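Local coordinates for protein ABC-type phosphate transport system, periplasmic component (Lactobacillus brevis, PDB 4ECF) that probably binds phosphate as the solute-binding component of the PstSACB ABC transporter, which imports it across the cytoplasmic membrane, at residues L101-I104 against Q108-N111; T136-Q139 against H145-K148; T149-D154 against R160-T165; D154-V159 against S171-S176; V190-V195 against N200-W205. All blocks are in the same frame, centred on the assembly; numbering follows the deposited sequence.

Contact 1 (L101-I104 against Q108-N111); sequences LIKI and QITN
The backbone bonds come first: the carbonyl of Lys103, in the last turn of helix 98-105, takes two donors from the chain that has just turned back. Ile109 N gives the better bond, 3.1 Å to Lys103 O and fairly straight at 164°. Gln108 N is nearer, 2.9 Å from the same Lys103 O, yet the bond is strongly bent and therefore weak. One water adds a bridge beside them, donating to Ile104 O at 2.7 Å and to Ile109 O at 2.8 Å.

The apolar contacts centre on Ile109, whose CB points at the helix. Its two branches divide the work: CG2 lies 3.8 Å from Ile104 CG1, while CD1 sits 3.6 Å from Lys103 CB. With CG beside its backbone N (chi1 -74°) and the rest extended, Lys103 runs its methylenes between Ile109 CD1 and the amide of Gln108, whose NE2 is 3.8 Å from Lys103 CG. A long aliphatic stem ending in a charge suits this half-exposed place. A serine here would probably leave one flank of Ile109 bare and the Gln108 amide without its apolar neighbour.

Gln108 NE2 finds its polar partner in Thr106. Outward from the contact, Ile104 rests on Leu96 of strand 95-96 and on Ile122, and Thr110 pairs by backbone with Ile122, just ahead of strand 123-127.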
# COMPACT_ATOMS: atom_id res chain seq x y z
N LEU A 101 14.42 13.40 -3.21
CA LEU A 101 13.34 12.86 -2.39
C LEU A 101 13.80 12.62 -0.95
O LEU A 101 13.08 12.96 0.03
CB LEU A 101 12.82 11.58 -3.04
CG LEU A 101 11.62 10.95 -2.31
CD1 LEU A 101 10.31 11.73 -2.48
CD2 LEU A 101 11.40 9.53 -2.81
N ILE A 102 15.00 12.07 -0.79
CA ILE A 102 15.54 11.77 0.54
C ILE A 102 15.76 13.08 1.29
O ILE A 102 15.37 13.23 2.43
CB ILE A 102 16.83 10.98 0.46
CG1 ILE A 102 16.54 9.54 0.05
CG2 ILE A 102 17.56 10.97 1.80
CD1 ILE A 102 17.74 8.74 -0.42
N LYS A 103 16.35 14.04 0.60
CA LYS A 103 16.64 15.33 1.22
C LYS A 103 15.36 16.02 1.62
O LYS A 103 15.35 16.75 2.61
CB LYS A 103 17.49 16.22 0.31
CG LYS A 103 18.95 15.77 0.23
CD LYS A 103 19.73 16.72 -0.67
CE LYS A 103 21.22 16.51 -0.57
NZ LYS A 103 21.87 17.58 -1.37
N ILE A 104 14.29 15.87 0.85
CA ILE A 104 13.00 16.47 1.26
C ILE A 104 12.44 15.80 2.51
O ILE A 104 12.05 16.48 3.46
CB ILE A 104 11.99 16.49 0.08
CG1 ILE A 104 12.47 17.54 -0.94
CG2 ILE A 104 10.54 16.73 0.56
CD1 ILE A 104 11.72 17.59 -2.26
N GLN A 108 16.35 18.27 4.84
CA GLN A 108 17.49 19.00 4.33
C GLN A 108 17.12 20.05 3.28
O GLN A 108 17.79 21.06 3.15
CB GLN A 108 18.50 18.03 3.72
CG GLN A 108 19.12 17.09 4.74
CD GLN A 108 19.96 16.07 4.07
OE1 GLN A 108 21.05 16.40 3.59
NE2 GLN A 108 19.44 14.87 3.93
N ILE A 109 16.09 19.77 2.50
CA ILE A 109 15.51 20.70 1.53
C ILE A 109 14.15 21.09 2.08
O ILE A 109 13.35 20.22 2.48
CB ILE A 109 15.34 20.05 0.16
CG1 ILE A 109 16.72 19.93 -0.55
CG2 ILE A 109 14.36 20.83 -0.71
CD1 ILE A 109 16.68 19.06 -1.80
N THR A 110 13.90 22.39 2.20
CA THR A 110 12.66 22.85 2.88
C THR A 110 11.74 23.73 2.02
O THR A 110 10.67 24.10 2.46
CB THR A 110 13.01 23.64 4.17
OG1 THR A 110 13.80 24.77 3.81
CG2 THR A 110 13.75 22.74 5.19
N ASN A 111 12.18 24.08 0.81
CA ASN A 111 11.40 24.88 -0.13
C ASN A 111 11.45 24.22 -1.52
O ASN A 111 12.50 23.77 -2.00
CB ASN A 111 11.96 26.30 -0.13
CG ASN A 111 11.09 27.26 -0.89
OD1 ASN A 111 10.92 27.12 -2.10
ND2 ASN A 111 10.57 28.31 -0.19
O HOH W 1 11.33 19.04 3.95

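Contact 2 (T136-Q139 against H145-K148); sequences TFEQ and HRSK
The carboxylate of Glu138 and the guanidinium of Arg146 lie almost parallel, their planes 19° apart, although the two side chains cross at about a right angle. Glu138 OE1 reaches the guanidinium obliquely, 3.1 Å from Arg146 NE; the salt bridge includes a weak, bent hydrogen bond (128°). Arg146 NH2 stays 3.4 Å from the same OE1 and lies 3.7 Å from Glu138 CB. Bends at chi2 and chi3 fold the arginine back to reach the acid, since its CB starts off in the other direction.

The second oxygen, OE2, takes up Ser147. In the conformer described, one of two deposited for this serine, Ser147 OG donates to Glu138 OE2 at 2.9 Å, meeting it on the anti side and 18° out of the carboxylate plane. Ser147 N adds a weak, long bond to OE2 at 3.5 Å. The short serine fits, because its hydroxyl and amide lie close enough together to address one oxygen. His145 O lies alongside the glutamate stem, 3.9 Å from CB.

Glu138 OE2 is also salt-bridged to Arg134, one turn earlier on helix 132-140. A buried acid with an arginine near each oxygen is likely to stay ionised, and its negative charge probably offsets both guanidinium groups. In this way one glutamate ties the helix to the otherwise irregular chain leading to strand 151-153.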
# COMPACT_ATOMS: atom_id res chain seq x y z
N THR A 136 7.26 0.58 3.34
CA THR A 136 7.71 0.27 1.97
C THR A 136 8.37 1.48 1.35
O THR A 136 9.42 1.38 0.70
CB THR A 136 6.51 -0.24 1.11
OG1 THR A 136 5.99 -1.43 1.73
CG2 THR A 136 7.00 -0.61 -0.27
N PHE A 137 7.81 2.65 1.64
CA PHE A 137 8.29 3.90 1.08
C PHE A 137 9.68 4.22 1.66
O PHE A 137 10.63 4.55 0.92
CB PHE A 137 7.29 5.03 1.33
CG PHE A 137 7.72 6.35 0.73
CD1 PHE A 137 7.66 6.55 -0.64
CD2 PHE A 137 8.19 7.41 1.53
CE1 PHE A 137 8.02 7.77 -1.21
CE2 PHE A 137 8.57 8.62 0.96
CZ PHE A 137 8.48 8.80 -0.40
N GLU A 138 9.84 4.04 2.97
CA GLU A 138 11.16 4.30 3.60
C GLU A 138 12.23 3.36 3.08
O GLU A 138 13.35 3.79 2.76
CB GLU A 138 11.03 4.31 5.15
CG GLU A 138 10.13 5.48 5.63
CD GLU A 138 10.15 5.83 7.12
OE1 GLU A 138 10.47 4.95 7.94
OE2 GLU A 138 9.77 6.98 7.49
N GLN A 139 11.89 2.07 2.96
CA GLN A 139 12.85 1.09 2.53
C GLN A 139 13.23 1.27 1.03
O GLN A 139 14.41 1.27 0.70
CB GLN A 139 12.35 -0.32 2.80
CG GLN A 139 13.30 -1.40 2.30
CD GLN A 139 12.99 -2.77 2.89
OE1 GLN A 139 11.92 -2.99 3.49
NE2 GLN A 139 13.94 -3.69 2.76
N HIS A 145 16.33 5.81 4.94
CA HIS A 145 16.28 7.03 5.74
C HIS A 145 14.95 7.15 6.46
O HIS A 145 13.89 6.80 5.95
CB HIS A 145 16.53 8.24 4.87
CG HIS A 145 17.95 8.38 4.42
ND1 HIS A 145 18.84 9.16 5.07
CD2 HIS A 145 18.65 7.74 3.39
CE1 HIS A 145 20.04 9.07 4.45
NE2 HIS A 145 19.94 8.20 3.44
N ARG A 146 15.02 7.62 7.70
CA ARG A 146 13.84 7.97 8.52
C ARG A 146 13.36 9.36 8.17
O ARG A 146 14.17 10.26 7.93
CB ARG A 146 14.20 8.00 10.01
CG ARG A 146 14.61 6.65 10.59
CD ARG A 146 13.45 5.66 10.61
NE ARG A 146 13.26 5.02 9.30
CZ ARG A 146 13.79 3.85 8.93
NH1 ARG A 146 14.55 3.12 9.74
NH2 ARG A 146 13.55 3.42 7.71
N SER A 147 12.04 9.54 8.13
CA SER A 147 11.45 10.83 7.85
C SER A 147 11.67 11.79 9.02
O SER A 147 11.68 11.36 10.18
CB SER A 147 9.96 10.64 7.56
OG SER A 147 9.78 9.71 6.51
N LYS A 148 11.85 13.05 8.69
CA LYS A 148 11.70 14.15 9.61
C LYS A 148 10.29 14.06 10.26
O LYS A 148 9.34 13.72 9.59
CB LYS A 148 11.82 15.44 8.77
CG LYS A 148 11.69 16.77 9.52
CD LYS A 148 11.67 17.94 8.54
CE LYS A 148 11.15 19.26 9.12
NZ LYS A 148 11.32 20.39 8.14

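Contact 3 (T149-D154 against R160-T165); sequences TAQEQD and RSIVAT. With ACT (acetate ion), chain C; EDO (1,2-ethanediol), chain K.
In a beta-alpha-beta crossover, where helix 156-165 links strand 151-153 to strand 169-174, the glutamines Gln151 and Gln153 of the first strand meet Ile162 of the helix. Two residues apart, they project from the same side of the strand toward the helix. Gln151 is fully extended, its CG opposite the backbone N (chi1 -175°); it and the isoleucine approach from opposite directions, NE2 lying 3.7 Å from Ile162 CG2. Gln153 instead bends at chi2 (-60°) and crosses the isoleucine at about a right angle, with its amide carbon CD 3.8 Å from Ile162 CG1. Two conformers are deposited for Ile162, and these contacts belong to one of them.

No hydrogen bond joins the segments. Gln151 NE2 donates to Gln153 OE1 over a short 2.6 Å, tilted from both amide planes, which links the two amides. Glutamine suits such a surface seam, for its methylenes and flat amide can lie against an aliphatic residue while its polar atoms remain able to bond. An alanine in place of Gln153 is likely to strip Ile162 CG1 of its cover and leave the Gln151 amide without its acceptor, able to turn.

Two residues earlier on the helix, Arg160 NH1 donates to oxygen O of an acetate, probably from the crystallisation liquor, at 2.9 Å in the guanidinium plane, and also bonds Tyr177 O. Beneath the contact lies strand 123-127: both glutamines bear on Ile125 and pair by backbone with Asn126, while Gln153 also touches Met158 and Val159, in the first turn of the helix.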
# COMPACT_ATOMS: atom_id res chain seq x y z
N THR A 149 10.17 14.36 11.56
CA THR A 149 8.87 14.50 12.24
C THR A 149 7.94 15.48 11.50
O THR A 149 8.34 16.63 11.22
CB THR A 149 9.11 15.00 13.69
OG1 THR A 149 9.89 14.01 14.38
CG2 THR A 149 7.78 15.24 14.45
N ALA A 150 6.71 15.03 11.22
CA ALA A 150 5.75 15.69 10.30
C ALA A 150 4.34 15.51 10.86
O ALA A 150 4.09 14.61 11.69
CB ALA A 150 5.77 15.03 8.89
N GLN A 151 3.41 16.29 10.32
CA GLN A 151 1.97 15.99 10.43
C GLN A 151 1.72 14.54 9.98
O GLN A 151 2.22 14.13 8.93
CB GLN A 151 1.19 16.93 9.50
CG GLN A 151 -0.34 16.81 9.61
CD GLN A 151 -1.08 17.69 8.62
OE1 GLN A 151 -0.53 18.65 8.07
NE2 GLN A 151 -2.35 17.38 8.40
N GLU A 152 0.96 13.78 10.78
CA GLU A 152 0.60 12.38 10.44
C GLU A 152 -0.90 12.19 10.24
O GLU A 152 -1.73 12.88 10.86
CB GLU A 152 1.11 11.37 11.48
CG GLU A 152 2.62 11.18 11.40
CD GLU A 152 3.26 10.35 12.50
OE1 GLU A 152 2.58 9.87 13.44
OE2 GLU A 152 4.51 10.19 12.41
N GLN A 153 -1.24 11.25 9.37
CA GLN A 153 -2.63 10.96 9.02
C GLN A 153 -2.80 9.46 9.19
O GLN A 153 -1.82 8.74 9.13
CB GLN A 153 -2.94 11.41 7.60
CG GLN A 153 -2.69 12.88 7.31
CD GLN A 153 -3.49 13.83 8.17
OE1 GLN A 153 -2.98 14.86 8.59
NE2 GLN A 153 -4.76 13.51 8.41
N ASP A 154 -4.04 8.99 9.41
CA ASP A 154 -4.25 7.61 9.84
C ASP A 154 -4.55 6.68 8.68
O ASP A 154 -4.65 5.49 8.91
CB ASP A 154 -5.38 7.51 10.88
CG ASP A 154 -4.99 8.04 12.26
OD1 ASP A 154 -3.78 8.25 12.54
OD2 ASP A 154 -5.92 8.24 13.08
N ARG A 160 -4.26 11.42 1.02
CA ARG A 160 -4.64 12.01 -0.26
C ARG A 160 -5.43 13.35 -0.09
O ARG A 160 -5.13 14.33 -0.76
CB ARG A 160 -5.42 11.00 -1.09
CG ARG A 160 -5.98 11.62 -2.37
CD ARG A 160 -6.81 10.60 -3.11
NE ARG A 160 -7.97 10.11 -2.36
CZ ARG A 160 -8.68 9.04 -2.68
NH1 ARG A 160 -8.38 8.30 -3.74
NH2 ARG A 160 -9.73 8.69 -1.93
N SER A 161 -6.44 13.40 0.78
CA SER A 161 -7.24 14.62 0.91
C SER A 161 -6.47 15.80 1.48
O SER A 161 -6.66 16.95 1.03
CB SER A 161 -8.52 14.39 1.74
OG SER A 161 -8.22 13.74 2.95
N ILE A 162 -5.57 15.54 2.43
CA ILE A 162 -4.77 16.59 3.03
C ILE A 162 -3.75 17.11 2.01
O ILE A 162 -3.51 18.32 1.90
CB ILE A 162 -4.07 16.11 4.32
CG1 ILE A 162 -5.10 15.87 5.43
CG2 ILE A 162 -3.00 17.11 4.76
CD1 ILE A 162 -5.70 17.14 5.99
N VAL A 163 -3.15 16.20 1.24
CA VAL A 163 -2.20 16.65 0.20
C VAL A 163 -2.91 17.53 -0.82
O VAL A 163 -2.39 18.57 -1.22
CB VAL A 163 -1.46 15.45 -0.48
CG1 VAL A 163 -0.75 15.86 -1.79
CG2 VAL A 163 -0.46 14.85 0.52
N ALA A 164 -4.13 17.13 -1.21
CA ALA A 164 -4.89 17.87 -2.21
C ALA A 164 -5.13 19.32 -1.83
O ALA A 164 -5.03 20.21 -2.68
CB ALA A 164 -6.22 17.16 -2.50
N THR A 165 -5.43 19.57 -0.55
CA THR A 165 -5.82 20.89 -0.09
C THR A 165 -4.75 21.68 0.62
O THR A 165 -5.00 22.83 0.99
CB THR A 165 -7.02 20.73 0.87
OG1 THR A 165 -6.63 19.99 2.04
CG2 THR A 165 -8.16 20.01 0.16
C ACT C . -9.70 4.75 -3.61
O ACT C . -9.55 5.74 -4.36
OXT ACT C . -9.06 3.71 -3.82
CH3 ACT C . -10.67 4.84 -2.46
C1 EDO K . -3.70 25.07 -2.50
O1 EDO K . -2.50 24.81 -3.24
C2 EDO K . -4.91 24.49 -3.23
O2 EDO K . -4.68 23.11 -3.52

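Contact 4 (D154-V159 against S171-S176); sequences DSSGMV and SYVAFS. With ACT (acetate ion), chain C.
Val159 and Ser171 meet closely: Val159 CG1 is 3.1 Å from Ser171 OG and 3.3 Å from Ser171 CB, the latter a tight carbon pair. The valine's first torsion (chi1 155°) sends CG1 away from the backbone N and into the strand, where this methyl also comes within 3.7 Å of Tyr172 O. A turn away on the helix, Ser156 CB rests on Val173 CG2 at 3.8 Å. The residues are small or branched, as befits a helix start lying close over a strand.

Polar atoms are settled around this apolar layer. A water joins the segments, 2.7 Å from Ser156 OG and accepting from Ala174 N at 2.9 Å. Ser156 OG also bonds Thr12 OG1, while Ser171 OG bonds Ile125 O, which holds that hydroxyl beside the valine. Ser155 is the N-cap: its OG accepts from the amide of selenomethionine Met158 at 3.1 Å and so fixes the first turn that presents Ser156 and Val159. A bound phosphate lies about 5 Å from the Ser156 side chain, and the amides and dipole at the helix N-terminus would probably help to stabilise an anion there.

Strand 169-174 runs between strand 123-127, its parallel neighbour, and strand 73-87, with which Ser171 and Val173 pair by backbone. Helix 156-165 packs on one side of it, whereas Tyr172 turns from the contact to touch helix 132-140.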
# COMPACT_ATOMS: atom_id res chain seq x y z
N ASP A 154 -4.04 8.99 9.41
CA ASP A 154 -4.25 7.61 9.84
C ASP A 154 -4.55 6.68 8.68
O ASP A 154 -4.65 5.49 8.91
CB ASP A 154 -5.38 7.51 10.88
CG ASP A 154 -4.99 8.04 12.26
OD1 ASP A 154 -3.78 8.25 12.54
OD2 ASP A 154 -5.92 8.24 13.08
N SER A 155 -4.71 7.20 7.46
CA SER A 155 -5.03 6.31 6.33
C SER A 155 -4.53 6.87 5.01
O SER A 155 -4.30 8.07 4.89
CB SER A 155 -6.57 6.13 6.20
OG SER A 155 -7.20 7.35 5.86
N SER A 156 -4.54 6.00 4.00
CA SER A 156 -4.26 6.41 2.62
C SER A 156 -5.21 7.52 2.15
O SER A 156 -4.80 8.49 1.55
CB SER A 156 -4.43 5.19 1.69
OG SER A 156 -3.53 4.14 1.98
N GLY A 157 -6.51 7.37 2.42
CA GLY A 157 -7.50 8.34 1.99
C GLY A 157 -7.32 9.71 2.61
O GLY A 157 -7.46 10.71 1.92
N MSE A 158 -6.96 9.75 3.89
CA MSE A 158 -6.72 11.03 4.58
C MSE A 158 -5.42 11.71 4.09
O MSE A 158 -5.38 12.92 3.97
CB MSE A 158 -6.76 10.85 6.08
CG MSE A 158 -8.15 10.47 6.57
SE MSE A 158 -8.22 10.16 8.49
CE MSE A 158 -7.41 8.43 8.68
N VAL A 159 -4.36 10.93 3.82
CA VAL A 159 -3.14 11.47 3.23
C VAL A 159 -3.51 12.13 1.89
O VAL A 159 -3.16 13.28 1.62
CB VAL A 159 -2.06 10.36 3.04
CG1 VAL A 159 -1.11 10.77 1.92
CG2 VAL A 159 -1.28 10.10 4.36
N SER A 171 3.38 13.64 0.21
CA SER A 171 3.19 12.39 0.96
C SER A 171 3.39 11.22 0.00
O SER A 171 4.02 11.36 -1.06
CB SER A 171 1.83 12.32 1.65
OG SER A 171 1.83 11.30 2.65
N TYR A 172 2.90 10.09 0.43
CA TYR A 172 3.02 8.85 -0.36
C TYR A 172 1.73 8.07 -0.22
O TYR A 172 1.14 8.04 0.86
CB TYR A 172 4.24 8.06 0.12
CG TYR A 172 4.42 8.07 1.59
CD1 TYR A 172 3.74 7.19 2.40
CD2 TYR A 172 5.20 9.06 2.23
CE1 TYR A 172 3.88 7.20 3.78
CE2 TYR A 172 5.35 9.08 3.60
CZ TYR A 172 4.68 8.15 4.39
OH TYR A 172 4.83 8.17 5.76
N VAL A 173 1.33 7.36 -1.29
CA VAL A 173 0.10 6.62 -1.31
C VAL A 173 0.16 5.52 -2.35
O VAL A 173 0.89 5.60 -3.35
CB VAL A 173 -1.13 7.53 -1.56
CG1 VAL A 173 -1.27 7.93 -3.04
CG2 VAL A 173 -2.36 6.96 -0.90
N ALA A 174 -0.58 4.47 -2.06
CA ALA A 174 -0.75 3.36 -3.03
C ALA A 174 -1.32 3.88 -4.37
O ALA A 174 -2.15 4.76 -4.39
CB ALA A 174 -1.68 2.29 -2.41
N PHE A 175 -0.90 3.26 -5.49
CA PHE A 175 -1.32 3.68 -6.83
C PHE A 175 -2.85 3.90 -7.05
O PHE A 175 -3.26 4.92 -7.65
CB PHE A 175 -0.85 2.64 -7.88
CG PHE A 175 0.61 2.71 -8.28
CD1 PHE A 175 1.57 3.46 -7.60
CD2 PHE A 175 1.06 1.91 -9.32
CE1 PHE A 175 2.89 3.46 -8.01
CE2 PHE A 175 2.39 1.93 -9.73
CZ PHE A 175 3.30 2.68 -9.06
N SER A 176 -3.67 3.05 -6.50
CA SER A 176 -5.14 3.21 -6.70
C SER A 176 -5.71 4.53 -6.19
O SER A 176 -6.71 5.07 -6.73
CB SER A 176 -5.91 2.11 -6.02
OG SER A 176 -6.26 2.51 -4.71
C ACT C . -9.70 4.75 -3.61
O ACT C . -9.55 5.74 -4.36
OXT ACT C . -9.06 3.71 -3.82
CH3 ACT C . -10.67 4.84 -2.46
O HOH W 2 -1.17 4.06 0.72

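Contact 5 (V190-V195 against N200-W205); sequences VAPTEV and NDWRIW. With EDO (1,2-ethanediol), chain F; EDO (1,2-ethanediol), chain L.
Trp202 presents a different partner to each side of its indole. Pro192 lies over one face, its CB 3.7 Å from the centroid of the six-membered ring and only 9° off the normal, a CH-pi contact. An ethanediol, probably from the crystallisation liquor, places its C2 over the opposite face, toward the rim. At the edge, in the ring plane, Val190 O approaches CZ3 at 3.3 Å.

The first torsion of Trp202 (chi1 -176°) swings the indole away from its backbone N and across to the 190-195 segment. Proline suits the place, since its rigid, compact ring turns C-H groups to the electron-rich face. Val190 meets the other segment by its CG1, which lies 3.6 Å from Asp201 O and more loosely beside the indole.

Trp202 NE1 bonds chiefly to Ile83 O, with a weak second bond to Ile204 O at 3.1 Å, so the buried N-H is satisfied; Phe175 adds an edge-to-face contact. Arg203 N binds the same ethanediol, 2.8 Å to its O2.

Pro192 centres an inverse gamma turn and Thr193 N-caps helix 194-198; the CH-pi contact on Trp202 closes a short helical excursion between strands 183-187 and 205-213.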
# COMPACT_ATOMS: atom_id res chain seq x y z
N VAL A 190 11.56 8.01 -13.93
CA VAL A 190 10.79 6.79 -14.14
C VAL A 190 9.38 7.01 -13.57
O VAL A 190 9.23 7.49 -12.44
CB VAL A 190 11.45 5.60 -13.39
CG1 VAL A 190 10.64 4.31 -13.56
CG2 VAL A 190 12.91 5.46 -13.87
N ALA A 191 8.37 6.72 -14.39
CA ALA A 191 7.00 7.02 -14.00
C ALA A 191 6.45 5.89 -13.14
O ALA A 191 6.85 4.73 -13.32
CB ALA A 191 6.13 7.21 -15.24
N PRO A 192 5.49 6.20 -12.25
CA PRO A 192 4.82 5.21 -11.38
C PRO A 192 3.71 4.53 -12.19
O PRO A 192 2.54 4.87 -12.03
CB PRO A 192 4.26 6.04 -10.24
CG PRO A 192 4.10 7.44 -10.80
CD PRO A 192 5.19 7.58 -11.85
N THR A 193 4.12 3.57 -13.02
CA THR A 193 3.23 2.80 -13.89
C THR A 193 3.29 1.30 -13.52
O THR A 193 4.27 0.81 -12.93
CB THR A 193 3.63 2.98 -15.35
OG1 THR A 193 4.91 2.40 -15.62
CG2 THR A 193 3.62 4.45 -15.78
N GLU A 194 2.25 0.58 -13.95
CA GLU A 194 2.19 -0.87 -13.77
C GLU A 194 3.37 -1.55 -14.42
O GLU A 194 4.04 -2.36 -13.80
CB GLU A 194 0.89 -1.40 -14.42
CG GLU A 194 0.89 -2.93 -14.61
CD GLU A 194 -0.27 -3.46 -15.45
OE1 GLU A 194 -0.30 -3.21 -16.68
OE2 GLU A 194 -1.11 -4.18 -14.86
N VAL A 195 3.69 -1.20 -15.67
CA VAL A 195 4.79 -1.86 -16.37
C VAL A 195 6.09 -1.67 -15.63
O VAL A 195 6.89 -2.59 -15.48
CB VAL A 195 4.89 -1.43 -17.87
CG1 VAL A 195 5.16 0.06 -18.02
CG2 VAL A 195 5.93 -2.26 -18.60
N ASN A 200 10.57 -3.94 -11.89
CA ASN A 200 11.29 -3.28 -10.80
C ASN A 200 12.05 -2.01 -11.23
O ASN A 200 12.85 -1.50 -10.47
CB ASN A 200 12.23 -4.26 -10.03
CG ASN A 200 12.59 -3.77 -8.63
OD1 ASN A 200 11.70 -3.44 -7.85
ND2 ASN A 200 13.90 -3.73 -8.30
N ASP A 201 11.76 -1.46 -12.41
CA ASP A 201 12.27 -0.13 -12.75
C ASP A 201 11.69 0.95 -11.83
O ASP A 201 12.36 1.93 -11.51
CB ASP A 201 11.98 0.21 -14.21
CG ASP A 201 12.95 -0.49 -15.20
OD1 ASP A 201 14.04 -0.96 -14.79
OD2 ASP A 201 12.63 -0.56 -16.39
N TRP A 202 10.45 0.74 -11.41
CA TRP A 202 9.86 1.45 -10.27
C TRP A 202 9.97 0.51 -9.07
O TRP A 202 9.43 -0.60 -9.10
CB TRP A 202 8.36 1.74 -10.56
CG TRP A 202 7.78 2.54 -9.43
CD1 TRP A 202 7.16 2.06 -8.26
CD2 TRP A 202 7.82 3.98 -9.26
NE1 TRP A 202 6.81 3.11 -7.44
CE2 TRP A 202 7.15 4.28 -8.01
CE3 TRP A 202 8.25 5.04 -10.05
CZ2 TRP A 202 7.03 5.59 -7.53
CZ3 TRP A 202 8.09 6.33 -9.57
CH2 TRP A 202 7.48 6.60 -8.34
N ARG A 203 10.76 0.89 -8.07
CA ARG A 203 11.14 -0.02 -6.98
C ARG A 203 10.19 0.01 -5.80
O ARG A 203 10.27 -0.86 -4.90
CB ARG A 203 12.54 0.35 -6.47
CG ARG A 203 13.65 0.05 -7.48
CD ARG A 203 15.03 0.40 -6.94
NE ARG A 203 15.42 -0.42 -5.77
CZ ARG A 203 15.52 0.01 -4.50
NH1 ARG A 203 15.25 1.27 -4.16
NH2 ARG A 203 15.90 -0.84 -3.56
N ILE A 204 9.34 1.01 -5.74
CA ILE A 204 8.48 1.19 -4.53
C ILE A 204 7.14 0.45 -4.73
O ILE A 204 6.21 0.98 -5.33
CB ILE A 204 8.24 2.68 -4.17
CG1 ILE A 204 9.45 3.57 -4.46
CG2 ILE A 204 7.80 2.74 -2.71
CD1 ILE A 204 9.17 5.03 -4.14
N TRP A 205 7.06 -0.77 -4.18
CA TRP A 205 5.92 -1.66 -4.35
C TRP A 205 6.05 -2.70 -3.29
O TRP A 205 7.16 -2.94 -2.73
CB TRP A 205 5.84 -2.28 -5.75
CG TRP A 205 7.04 -3.07 -6.18
CD1 TRP A 205 8.07 -2.66 -7.00
CD2 TRP A 205 7.27 -4.47 -5.92
NE1 TRP A 205 8.96 -3.68 -7.21
CE2 TRP A 205 8.53 -4.81 -6.58
CE3 TRP A 205 6.61 -5.45 -5.16
CZ2 TRP A 205 9.07 -6.09 -6.53
CZ3 TRP A 205 7.17 -6.74 -5.13
CH2 TRP A 205 8.38 -7.04 -5.80
C1 EDO F . 12.37 5.02 -9.60
O1 EDO F . 13.81 5.07 -9.44
C2 EDO F . 11.62 4.69 -8.31
O2 EDO F . 12.01 3.43 -7.76
C1 EDO L . 16.00 4.17 -2.87
O1 EDO L . 15.61 3.31 -1.77
C2 EDO L . 17.17 3.57 -3.66
O2 EDO L . 18.41 4.27 -3.45

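How the contacts relate
The contacts run in series along the chain except 3 and 4, whose segments alternate. Contacts 3 and 4 are the most intimate pair, with centres 8 Å apart: they share Asp154 and helix 156-165, and both touch the acetate. Contact 4 lies beside the bound phosphate and reaches two neighbours through aromatic rings: Tyr172 stacks on Phe137 of contact 2, and Phe175 packs against Pro192 and Trp202 of contact 5. Contact 2 also touches contact 1, where Ile102 CG2 is 3.7 Å from His145 CG, and contact 5 through Thr136 and Ile204. Contacts 3 and 5 stand farthest apart, with centres about 23 Å from each other.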